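Local coordinates for protein walker-Type ATPase (Pyrococcus abyssi, PDB 2QEN) that probably binds and hydrolyses ATP as a Walker-type P-loop ATPase, and holds ADP and magnesium here, though its cellular role is unknown, at residues L35-R40 / L176-L181; D135-L140 / I167-S172; V209-R214 / G240-F245. The protein carries 1 engineered substitution. One frame throughout, in Å; residues are numbered along the deposited sequence.

Contact 1: L35-R40 / L176-L181. With ADP (adenosine-5'-diphosphate), chain C.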
loop_
_atom_site.group_PDB
_atom_site.type_symbol
_atom_site.label_atom_id
_atom_site.label_comp_id
_atom_site.label_asym_id
_atom_site.label_seq_id
_atom_site.Cartn_x
_atom_site.Cartn_y
_atom_site.Cartn_z
ATOM N N LEU A 35 2.151 7.599 8.853
ATOM C CA LEU A 35 2.303 6.357 8.093
ATOM C C LEU A 35 0.947 5.668 7.918
ATOM O O LEU A 35 0.215 5.470 8.892
ATOM C CB LEU A 35 3.328 5.401 8.743
ATOM C CG LEU A 35 4.621 6.002 9.320
ATOM C CD1 LEU A 35 5.523 4.936 9.930
ATOM C CD2 LEU A 35 5.379 6.820 8.264
ATOM N N LEU A 36 0.605 5.328 6.677
ATOM C CA LEU A 36 -0.608 4.589 6.410
ATOM C C LEU A 36 -0.254 3.146 6.043
ATOM O O LEU A 36 0.350 2.895 5.000
ATOM C CB LEU A 36 -1.437 5.274 5.327
ATOM C CG LEU A 36 -2.806 4.661 5.028
ATOM C CD1 LEU A 36 -3.776 5.049 6.120
ATOM C CD2 LEU A 36 -3.309 5.134 3.666
ATOM N N LEU A 37 -0.626 2.213 6.917
ATOM C CA LEU A 37 -0.055 0.861 6.908
ATOM C C LEU A 37 -1.081 -0.256 6.836
ATOM O O LEU A 37 -2.164 -0.155 7.423
ATOM C CB LEU A 37 0.810 0.665 8.165
ATOM C CG LEU A 37 1.904 1.703 8.439
ATOM C CD1 LEU A 37 2.557 1.473 9.828
ATOM C CD2 LEU A 37 2.965 1.703 7.325
ATOM N N GLY A 38 -0.724 -1.322 6.121
ATOM C CA GLY A 38 -1.558 -2.513 5.989
ATOM C C GLY A 38 -1.137 -3.418 4.843
ATOM O O GLY A 38 -0.294 -3.058 4.019
ATOM N N ILE A 39 -1.741 -4.597 4.806
ATOM C CA ILE A 39 -1.540 -5.620 3.767
ATOM C C ILE A 39 -1.832 -5.078 2.359
ATOM O O ILE A 39 -2.666 -4.184 2.185
ATOM C CB ILE A 39 -2.480 -6.841 4.071
ATOM C CG1 ILE A 39 -2.261 -7.365 5.496
ATOM C CG2 ILE A 39 -2.333 -7.982 3.077
ATOM C CD1 ILE A 39 -0.847 -7.643 5.866
ATOM N N ARG A 40 -1.133 -5.605 1.359
ATOM C CA ARG A 40 -1.427 -5.281 -0.034
ATOM C C ARG A 40 -2.878 -5.655 -0.373
ATOM O O ARG A 40 -3.334 -6.738 -0.016
ATOM C CB ARG A 40 -0.468 -6.037 -0.955
ATOM C CG ARG A 40 -0.827 -5.972 -2.430
ATOM C CD ARG A 40 -0.072 -4.887 -3.167
ATOM N NE ARG A 40 1.230 -5.384 -3.606
ATOM C CZ ARG A 40 1.609 -5.522 -4.874
ATOM N NH1 ARG A 40 0.787 -5.191 -5.869
ATOM N NH2 ARG A 40 2.825 -5.982 -5.146
ATOM N N LEU A 176 9.431 -3.077 5.969
ATOM C CA LEU A 176 10.405 -2.498 5.052
ATOM C C LEU A 176 10.327 -0.987 5.069
ATOM O O LEU A 176 11.339 -0.309 4.862
ATOM C CB LEU A 176 10.195 -3.039 3.631
ATOM C CG LEU A 176 11.200 -4.029 3.000
ATOM C CD1 LEU A 176 12.038 -4.884 3.981
ATOM C CD2 LEU A 176 10.558 -4.903 1.942
ATOM N N LEU A 177 9.123 -0.460 5.303
ATOM C CA LEU A 177 8.946 0.974 5.482
ATOM C C LEU A 177 9.625 1.412 6.778
ATOM O O LEU A 177 10.436 2.322 6.747
ATOM C CB LEU A 177 7.464 1.412 5.400
ATOM C CG LEU A 177 7.193 2.918 5.533
ATOM C CD1 LEU A 177 8.000 3.725 4.503
ATOM C CD2 LEU A 177 5.692 3.270 5.416
ATOM N N HIS A 178 9.319 0.755 7.895
ATOM C CA HIS A 178 10.006 1.029 9.164
ATOM C C HIS A 178 11.534 0.933 9.033
ATOM O O HIS A 178 12.255 1.714 9.654
ATOM C CB HIS A 178 9.551 0.083 10.288
ATOM C CG HIS A 178 8.098 0.196 10.651
ATOM N ND1 HIS A 178 7.486 1.398 10.942
ATOM C CD2 HIS A 178 7.144 -0.757 10.802
ATOM C CE1 HIS A 178 6.214 1.183 11.236
ATOM N NE2 HIS A 178 5.980 -0.116 11.158
ATOM N N ASP A 179 12.020 -0.025 8.246
ATOM C CA ASP A 179 13.461 -0.201 8.035
ATOM C C ASP A 179 14.059 0.996 7.309
ATOM O O ASP A 179 15.119 1.462 7.680
ATOM C CB ASP A 179 13.773 -1.482 7.238
ATOM C CG ASP A 179 13.974 -2.702 8.120
ATOM O OD1 ASP A 179 13.904 -2.588 9.363
ATOM O OD2 ASP A 179 14.215 -3.796 7.553
ATOM N N PHE A 180 13.385 1.464 6.265
ATOM C CA PHE A 180 13.843 2.608 5.464
ATOM C C PHE A 180 13.954 3.898 6.290
ATOM O O PHE A 180 14.944 4.613 6.177
ATOM C CB PHE A 180 12.922 2.810 4.243
ATOM C CG PHE A 180 13.108 4.123 3.532
ATOM C CD1 PHE A 180 14.357 4.495 3.022
ATOM C CD2 PHE A 180 12.020 4.973 3.334
ATOM C CE1 PHE A 180 14.532 5.717 2.347
ATOM C CE2 PHE A 180 12.172 6.204 2.665
ATOM C CZ PHE A 180 13.439 6.574 2.168
ATOM N N LEU A 181 12.943 4.175 7.113
ATOM C CA LEU A 181 12.889 5.404 7.922
ATOM C C LEU A 181 13.943 5.458 9.043
ATOM O O LEU A 181 14.535 6.519 9.283
ATOM C CB LEU A 181 11.473 5.627 8.480
ATOM C CG LEU A 181 10.340 5.796 7.453
ATOM C CD1 LEU A 181 8.997 5.959 8.154
ATOM C CD2 LEU A 181 10.588 6.976 6.508
HETATM P PB ADP C . -3.653 -1.186 -1.436
HETATM O O1B ADP C . -3.907 -1.309 0.047
HETATM O O2B ADP C . -3.259 0.220 -1.832
HETATM O O3B ADP C . -2.746 -2.229 -2.034
HETATM P PA ADP C . -6.028 -0.593 -3.094
HETATM O O1A ADP C . -6.472 0.702 -2.467
HETATM O O2A ADP C . -5.440 -0.601 -4.470
HETATM O O3A ADP C . -5.099 -1.474 -2.079
HETATM O "O5'" ADP C . -7.346 -1.531 -3.066
HETATM C "C5'" ADP C . -7.473 -2.727 -3.842
HETATM C "C4'" ADP C . -8.797 -2.655 -4.613
HETATM O "O4'" ADP C . -9.901 -2.989 -3.750
HETATM C "C3'" ADP C . -9.160 -1.275 -5.159
HETATM O "O3'" ADP C . -8.708 -1.076 -6.493
HETATM C "C2'" ADP C . -10.655 -1.290 -5.178
HETATM O "O2'" ADP C . -11.014 -2.185 -6.227
HETATM C "C1'" ADP C . -10.999 -2.096 -3.962
HETATM N N9 ADP C . -11.250 -1.377 -2.694
HETATM C C8 ADP C . -10.343 -1.189 -1.718
HETATM N N7 ADP C . -10.894 -0.571 -0.646
HETATM C C5 ADP C . -12.191 -0.354 -0.934
HETATM C C6 ADP C . -13.348 0.257 -0.249
HETATM N N6 ADP C . -13.229 0.771 0.996
HETATM N N1 ADP C . -14.535 0.278 -0.908
HETATM C C2 ADP C . -14.665 -0.215 -2.144
HETATM N N3 ADP C . -13.663 -0.808 -2.821
HETATM C C4 ADP C . -12.423 -0.899 -2.284
#
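The imidazole ring of His178 meets two leucine methyls obliquely, on the strand that leads into the P-loop. Its CE1 lies 3.9 Å from Leu37 CD1 and 4.0 Å from Leu35 CD1. CG of His178 stands anti to the carbonyl carbon (chi1 -63°), which swings the ring back to the strand from the flank of the helix. The other pairs are purely aliphatic. Leu35 and Leu181 meet tip to tip, with Leu35 CD2 3.7 Å from Leu181 CD1. Leu37 and Leu177 are set askew, and their two CD2 methyls touch at 3.7 Å. Leu35 touches both His178 and Leu181; Leu37 touches both His178 and Leu177, with a different methyl for each. An alanine in place of His178 would probably leave both CD1 methyls without their ring partner and open a gap at this edge of the contact. The strand and the helix run nearly antiparallel, at 157°, as expected for a helix lying on a sheet of the P-loop NTPase fold. Leu36 faces away from this helix. Gly38 belongs to the P-loop sequence, and its carbonyl accepts a hydrogen bond from Lys44 NZ. Strand 33-37 is paired with strand 196-199 on one side and strand 165-171 on the other. Helix 174-181 also packs on helix 149-161, where Leu181 and Phe180 touch Leu152.

Contact 2: D135-L140 / I167-S172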
loop_
_atom_site.group_PDB
_atom_site.type_symbol
_atom_site.label_atom_id
_atom_site.label_comp_id
_atom_site.label_asym_id
_atom_site.label_seq_id
_atom_site.Cartn_x
_atom_site.Cartn_y
_atom_site.Cartn_z
ATOM N N ASP A 135 2.998 6.967 -2.059
ATOM C CA ASP A 135 2.376 5.654 -2.026
ATOM C C ASP A 135 3.434 4.590 -2.195
ATOM O O ASP A 135 4.198 4.625 -3.157
ATOM C CB ASP A 135 1.310 5.528 -3.125
ATOM C CG ASP A 135 0.105 4.704 -2.679
ATOM O OD1 ASP A 135 0.138 4.082 -1.568
ATOM O OD2 ASP A 135 -0.893 4.702 -3.435
ATOM N N GLU A 136 3.489 3.662 -1.238
ATOM C CA GLU A 136 4.507 2.600 -1.193
ATOM C C GLU A 136 5.909 3.210 -1.114
ATOM O O GLU A 136 6.812 2.887 -1.910
ATOM C CB GLU A 136 4.374 1.617 -2.376
ATOM C CG GLU A 136 3.004 0.920 -2.539
ATOM C CD GLU A 136 2.651 -0.082 -1.436
ATOM O OE1 GLU A 136 3.543 -0.494 -0.659
ATOM O OE2 GLU A 136 1.457 -0.469 -1.348
ATOM N N ALA A 137 6.082 4.049 -0.098
ATOM C CA ALA A 137 7.278 4.855 0.101
ATOM C C ALA A 137 8.543 4.038 0.419
ATOM O O ALA A 137 9.660 4.561 0.368
ATOM C CB ALA A 137 7.012 5.905 1.185
ATOM N N GLN A 138 8.378 2.751 0.720
ATOM C CA GLN A 138 9.539 1.885 0.952
ATOM C C GLN A 138 10.401 1.741 -0.311
ATOM O O GLN A 138 11.587 1.397 -0.219
ATOM C CB GLN A 138 9.134 0.510 1.524
ATOM C CG GLN A 138 8.434 -0.424 0.547
ATOM C CD GLN A 138 6.923 -0.235 0.506
ATOM O OE1 GLN A 138 6.382 0.712 1.074
ATOM N NE2 GLN A 138 6.239 -1.146 -0.169
ATOM N N TYR A 139 9.813 2.008 -1.482
ATOM C CA TYR A 139 10.574 1.975 -2.730
ATOM C C TYR A 139 11.513 3.166 -2.899
ATOM O O TYR A 139 12.319 3.193 -3.822
ATOM C CB TYR A 139 9.657 1.847 -3.947
ATOM C CG TYR A 139 9.031 0.475 -4.089
ATOM C CD1 TYR A 139 9.705 -0.554 -4.726
ATOM C CD2 TYR A 139 7.760 0.219 -3.585
ATOM C CE1 TYR A 139 9.130 -1.830 -4.862
ATOM C CE2 TYR A 139 7.170 -1.045 -3.713
ATOM C CZ TYR A 139 7.861 -2.058 -4.359
ATOM O OH TYR A 139 7.296 -3.306 -4.473
ATOM N N LEU A 140 11.416 4.137 -2.005
ATOM C CA LEU A 140 12.304 5.297 -2.045
ATOM C C LEU A 140 13.713 4.935 -1.583
ATOM O O LEU A 140 14.638 5.729 -1.748
ATOM C CB LEU A 140 11.729 6.472 -1.237
ATOM C CG LEU A 140 10.401 7.060 -1.759
ATOM C CD1 LEU A 140 9.845 8.152 -0.801
ATOM C CD2 LEU A 140 10.509 7.597 -3.214
ATOM N N ILE A 167 3.004 15.197 5.375
ATOM C CA ILE A 167 3.530 14.114 4.556
ATOM C C ILE A 167 2.882 12.808 5.046
ATOM O O ILE A 167 2.803 12.565 6.251
ATOM C CB ILE A 167 5.080 14.057 4.605
ATOM C CG1 ILE A 167 5.697 15.277 3.907
ATOM C CG2 ILE A 167 5.626 12.739 3.986
ATOM C CD1 ILE A 167 7.206 15.312 4.003
ATOM N N ILE A 168 2.346 12.041 4.102
ATOM C CA ILE A 168 1.810 10.713 4.365
ATOM C C ILE A 168 2.678 9.734 3.589
ATOM O O ILE A 168 2.902 9.927 2.394
ATOM C CB ILE A 168 0.335 10.583 3.896
ATOM C CG1 ILE A 168 -0.560 11.564 4.663
ATOM C CG2 ILE A 168 -0.188 9.124 4.086
ATOM C CD1 ILE A 168 -1.969 11.702 4.091
ATOM N N LEU A 169 3.176 8.706 4.275
ATOM C CA LEU A 169 3.893 7.600 3.645
ATOM C C LEU A 169 3.075 6.332 3.833
ATOM O O LEU A 169 2.688 5.985 4.952
ATOM C CB LEU A 169 5.294 7.417 4.263
ATOM C CG LEU A 169 6.213 8.645 4.397
ATOM C CD1 LEU A 169 7.520 8.214 5.038
ATOM C CD2 LEU A 169 6.495 9.289 3.058
ATOM N N THR A 170 2.789 5.655 2.738
ATOM C CA THR A 170 2.055 4.411 2.814
ATOM C C THR A 170 3.030 3.280 2.511
ATOM O O THR A 170 4.072 3.492 1.867
ATOM C CB THR A 170 0.850 4.333 1.825
ATOM O OG1 THR A 170 1.277 3.733 0.597
ATOM C CG2 THR A 170 0.224 5.720 1.561
ATOM N N GLY A 171 2.678 2.091 2.977
ATOM C CA GLY A 171 3.447 0.886 2.706
ATOM C C GLY A 171 2.628 -0.369 2.940
ATOM O O GLY A 171 1.963 -0.513 3.975
ATOM N N SER A 172 2.655 -1.258 1.953
ATOM C CA SER A 172 2.163 -2.624 2.113
ATOM C C SER A 172 3.231 -3.500 2.773
ATOM O O SER A 172 2.901 -4.437 3.501
ATOM C CB SER A 172 1.761 -3.215 0.762
ATOM O OG SER A 172 0.733 -2.439 0.147
#
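Glu136 and Ser172 form the tight part of this contact, at the ends of two neighbouring strands. The carboxylate is gripped by three bonds. Ser172 OG donates to the syn lone pair of Glu136 OE2 at 2.6 Å. Ser172 N donates almost straight (174°) to Glu136 OE1 at 2.9 Å, also on the syn side but somewhat out of the carboxylate plane. Gln138 NE2 takes the anti lone pair of Glu136 OE1 at 2.8 Å, and Glu136 OE1 lies close to the amide plane of Gln138. The same amide lays Gln138 OE1 3.4 Å from Gly171 CA. The Glu136 chain is bent at chi2 (-68°), which folds its head back to Ser172.

Thr170 forms a second close knot. Its OG1 gives a very short 2.5 Å bond to Asp135 OD1 and accepts from Glu136 N at 2.9 Å. Next to it, Ala137 N donates to Thr170 O at 2.9 Å. The looser part lies on the far side of these bonds and is apolar rather than wet. Here Ala137 CB merely rests on Leu169 CB, 3.8 Å away, and Leu177 and Leu181 of helix 174-181 extend the same layer.

Asp135 and Glu136 sit at the end of strand 130-135, where a Walker B motif is expected. Both are magnesium-binding residues of this protein, although neither is coordinated to the ion in this model. Thr170 and Ser172 probably act as a second shell that limits the rotation of the two carboxylates. Ser172 OG also bonds Lys44, and Asp135 OD2 itself bonds Ser45, which links both acids to the P-loop.

Contact 3: V209-R214 / G240-F245. With ADP (adenosine-5'-diphosphate), chain C.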
loop_
_atom_site.group_PDB
_atom_site.type_symbol
_atom_site.label_atom_id
_atom_site.label_comp_id
_atom_site.label_asym_id
_atom_site.label_seq_id
_atom_site.Cartn_x
_atom_site.Cartn_y
_atom_site.Cartn_z
ATOM N N VAL A 209 -19.655 -9.232 4.287
ATOM C CA VAL A 209 -21.003 -9.616 3.857
ATOM C C VAL A 209 -21.795 -8.407 3.357
ATOM O O VAL A 209 -22.383 -8.447 2.272
ATOM C CB VAL A 209 -21.780 -10.370 5.010
ATOM C CG1 VAL A 209 -23.295 -10.328 4.800
ATOM C CG2 VAL A 209 -21.307 -11.829 5.115
ATOM N N GLU A 210 -21.785 -7.335 4.147
ATOM C CA GLU A 210 -22.428 -6.074 3.767
ATOM C C GLU A 210 -21.864 -5.404 2.498
ATOM O O GLU A 210 -22.625 -4.817 1.704
ATOM C CB GLU A 210 -22.395 -5.091 4.941
ATOM C CG GLU A 210 -23.517 -4.081 4.905
ATOM C CD GLU A 210 -24.831 -4.698 4.452
ATOM O OE1 GLU A 210 -25.458 -5.427 5.263
ATOM O OE2 GLU A 210 -25.214 -4.453 3.272
ATOM N N PHE A 211 -20.545 -5.497 2.330
ATOM C CA PHE A 211 -19.844 -5.028 1.135
ATOM C C PHE A 211 -20.413 -5.707 -0.110
ATOM O O PHE A 211 -20.863 -5.030 -1.032
ATOM C CB PHE A 211 -18.336 -5.310 1.287
ATOM C CG PHE A 211 -17.482 -4.765 0.177
ATOM C CD1 PHE A 211 -17.321 -5.474 -1.027
ATOM C CD2 PHE A 211 -16.792 -3.563 0.345
ATOM C CE1 PHE A 211 -16.523 -4.971 -2.061
ATOM C CE2 PHE A 211 -15.991 -3.064 -0.669
ATOM C CZ PHE A 211 -15.856 -3.779 -1.884
ATOM N N LEU A 212 -20.409 -7.039 -0.115
ATOM C CA LEU A 212 -20.959 -7.828 -1.214
ATOM C C LEU A 212 -22.445 -7.570 -1.451
ATOM O O LEU A 212 -22.883 -7.411 -2.594
ATOM C CB LEU A 212 -20.727 -9.328 -0.969
ATOM C CG LEU A 212 -19.283 -9.816 -1.151
ATOM C CD1 LEU A 212 -19.207 -11.336 -0.970
ATOM C CD2 LEU A 212 -18.697 -9.379 -2.533
ATOM N N LYS A 213 -23.209 -7.524 -0.366
ATOM C CA LYS A 213 -24.632 -7.203 -0.418
ATOM C C LYS A 213 -24.915 -5.882 -1.123
ATOM O O LYS A 213 -25.771 -5.833 -1.999
ATOM C CB LYS A 213 -25.230 -7.206 0.991
ATOM C CG LYS A 213 -25.562 -8.605 1.490
ATOM C CD LYS A 213 -26.138 -8.614 2.915
ATOM C CE LYS A 213 -27.446 -7.844 3.022
ATOM N NZ LYS A 213 -28.412 -8.263 1.960
ATOM N N ARG A 214 -24.193 -4.824 -0.745
ATOM C CA ARG A 214 -24.325 -3.513 -1.393
ATOM C C ARG A 214 -24.002 -3.596 -2.893
ATOM O O ARG A 214 -24.766 -3.090 -3.722
ATOM C CB ARG A 214 -23.449 -2.453 -0.698
ATOM C CG ARG A 214 -23.698 -1.036 -1.176
ATOM C CD ARG A 214 -22.867 0.000 -0.412
ATOM N NE ARG A 214 -23.586 0.612 0.714
ATOM C CZ ARG A 214 -23.074 1.554 1.510
ATOM N NH1 ARG A 214 -21.836 1.995 1.309
ATOM N NH2 ARG A 214 -23.795 2.063 2.508
ATOM N N GLY A 240 -9.913 -5.952 -2.345
ATOM C CA GLY A 240 -9.413 -6.211 -3.698
ATOM C C GLY A 240 -10.033 -7.465 -4.299
ATOM O O GLY A 240 -10.482 -7.454 -5.447
ATOM N N TRP A 241 -10.093 -8.535 -3.503
ATOM C CA TRP A 241 -10.667 -9.799 -3.962
ATOM C C TRP A 241 -12.203 -9.801 -3.964
ATOM O O TRP A 241 -12.824 -10.390 -4.847
ATOM C CB TRP A 241 -10.095 -10.972 -3.165
ATOM C CG TRP A 241 -8.555 -11.014 -3.142
ATOM C CD1 TRP A 241 -7.760 -11.133 -2.038
ATOM C CD2 TRP A 241 -7.660 -10.947 -4.272
ATOM N NE1 TRP A 241 -6.429 -11.138 -2.406
ATOM C CE2 TRP A 241 -6.343 -11.023 -3.769
ATOM C CE3 TRP A 241 -7.846 -10.825 -5.652
ATOM C CZ2 TRP A 241 -5.223 -11.003 -4.597
ATOM C CZ3 TRP A 241 -6.719 -10.767 -6.483
ATOM C CH2 TRP A 241 -5.426 -10.870 -5.946
ATOM N N LEU A 242 -12.804 -9.115 -2.996
ATOM C CA LEU A 242 -14.264 -8.961 -2.934
ATOM C C LEU A 242 -14.845 -8.231 -4.159
ATOM O O LEU A 242 -15.930 -8.577 -4.630
ATOM C CB LEU A 242 -14.690 -8.261 -1.632
ATOM C CG LEU A 242 -14.469 -8.978 -0.279
ATOM C CD1 LEU A 242 -14.793 -8.052 0.897
ATOM C CD2 LEU A 242 -15.239 -10.276 -0.163
ATOM N N VAL A 243 -14.124 -7.224 -4.649
ATOM C CA VAL A 243 -14.491 -6.516 -5.890
ATOM C C VAL A 243 -14.308 -7.372 -7.157
ATOM O O VAL A 243 -15.181 -7.373 -8.017
ATOM C CB VAL A 243 -13.775 -5.137 -6.037
ATOM C CG1 VAL A 243 -14.012 -4.531 -7.439
ATOM C CG2 VAL A 243 -14.267 -4.158 -4.978
ATOM N N VAL A 244 -13.191 -8.082 -7.279
ATOM C CA VAL A 244 -12.967 -9.009 -8.409
ATOM C C VAL A 244 -14.088 -10.054 -8.472
ATOM O O VAL A 244 -14.619 -10.336 -9.549
ATOM C CB VAL A 244 -11.589 -9.754 -8.314
ATOM C CG1 VAL A 244 -11.504 -10.884 -9.354
ATOM C CG2 VAL A 244 -10.398 -8.765 -8.459
ATOM N N PHE A 245 -14.426 -10.633 -7.324
ATOM C CA PHE A 245 -15.540 -11.584 -7.223
ATOM C C PHE A 245 -16.881 -10.964 -7.658
ATOM O O PHE A 245 -17.617 -11.564 -8.438
ATOM C CB PHE A 245 -15.646 -12.156 -5.805
ATOM C CG PHE A 245 -16.845 -13.049 -5.613
ATOM C CD1 PHE A 245 -16.828 -14.369 -6.100
ATOM C CD2 PHE A 245 -18.000 -12.564 -4.980
ATOM C CE1 PHE A 245 -17.947 -15.185 -5.968
ATOM C CE2 PHE A 245 -19.129 -13.368 -4.861
ATOM C CZ PHE A 245 -19.107 -14.679 -5.330
HETATM P PB ADP C . -3.653 -1.186 -1.436
HETATM O O1B ADP C . -3.907 -1.309 0.047
HETATM O O2B ADP C . -3.259 0.220 -1.832
HETATM O O3B ADP C . -2.746 -2.229 -2.034
HETATM P PA ADP C . -6.028 -0.593 -3.094
HETATM O O1A ADP C . -6.472 0.702 -2.467
HETATM O O2A ADP C . -5.440 -0.601 -4.470
HETATM O O3A ADP C . -5.099 -1.474 -2.079
HETATM O "O5'" ADP C . -7.346 -1.531 -3.066
HETATM C "C5'" ADP C . -7.473 -2.727 -3.842
HETATM C "C4'" ADP C . -8.797 -2.655 -4.613
HETATM O "O4'" ADP C . -9.901 -2.989 -3.750
HETATM C "C3'" ADP C . -9.160 -1.275 -5.159
HETATM O "O3'" ADP C . -8.708 -1.076 -6.493
HETATM C "C2'" ADP C . -10.655 -1.290 -5.178
HETATM O "O2'" ADP C . -11.014 -2.185 -6.227
HETATM C "C1'" ADP C . -10.999 -2.096 -3.962
HETATM N N9 ADP C . -11.250 -1.377 -2.694
HETATM C C8 ADP C . -10.343 -1.189 -1.718
HETATM N N7 ADP C . -10.894 -0.571 -0.646
HETATM C C5 ADP C . -12.191 -0.354 -0.934
HETATM C C6 ADP C . -13.348 0.257 -0.249
HETATM N N6 ADP C . -13.229 0.771 0.996
HETATM N N1 ADP C . -14.535 0.278 -0.908
HETATM C C2 ADP C . -14.665 -0.215 -2.144
HETATM N N3 ADP C . -13.663 -0.808 -2.821
HETATM C C4 ADP C . -12.423 -0.899 -2.284
#
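Phe211 uses the edge of its ring twice, against a valine of the facing helix and against the adenine of ADP. CZ of Phe211 lies 3.5 Å from Val243 CG2, close to the ring plane. The neighbouring CE2 of Phe211 lies 3.5 Å from C2 of ADP. The two helices belong to the helical part that follows the P-loop core in ATPases of this class, probably their lid. They run the same way, 31° apart, with axes 10.4 Å from each other. CG of Phe211 is anti to its own N (chi1 -175°), which sends the ring across to the second helix. There the ring also meets Leu242, whose CB lies obliquely 3.8 Å from Phe211 CE1. Leu212 fills the other half of the interface. It crosses Leu242 at about a right angle, and its CD2 comes in at the edge of the Phe245 ring, 4.1 Å from CD2 of Phe245. Helix 225-235 closes this end, with Ala231 touching both Leu212 and Phe245. On the nucleotide side, Phe15 meets Phe211 edge-to-face, and the backbone N of Phe15 is hydrogen-bonded to ADP. The contact therefore joins two helices of this probable lid and lines the base and sugar part of the pocket. CA of Gly240 lies 3.3 Å from the ribose O4' of ADP.

Contacts 1 and 2 share one parallel sheet, and their centres are 7 Å apart. Strands 33-37 and 165-171 are neighbours in it: Leu36 N lies 2.8 Å from Leu169 O, and Leu36 O 3.2 Å from Gly171 N, both probable hydrogen bonds. The strand order, 2-3-4-1-5, is that of AAA+-like ATPases. Contact 2 holds acidic residues of the magnesium site, with the Glu136 side chain about 4 Å from the ion. Contact 1 leads into the loop beside the diphosphate. Contact 3 is centred 26 Å from both and reaches the adenosine end. ADP touches contacts 1 and 3, so the nucleotide bridges the core and the helical part.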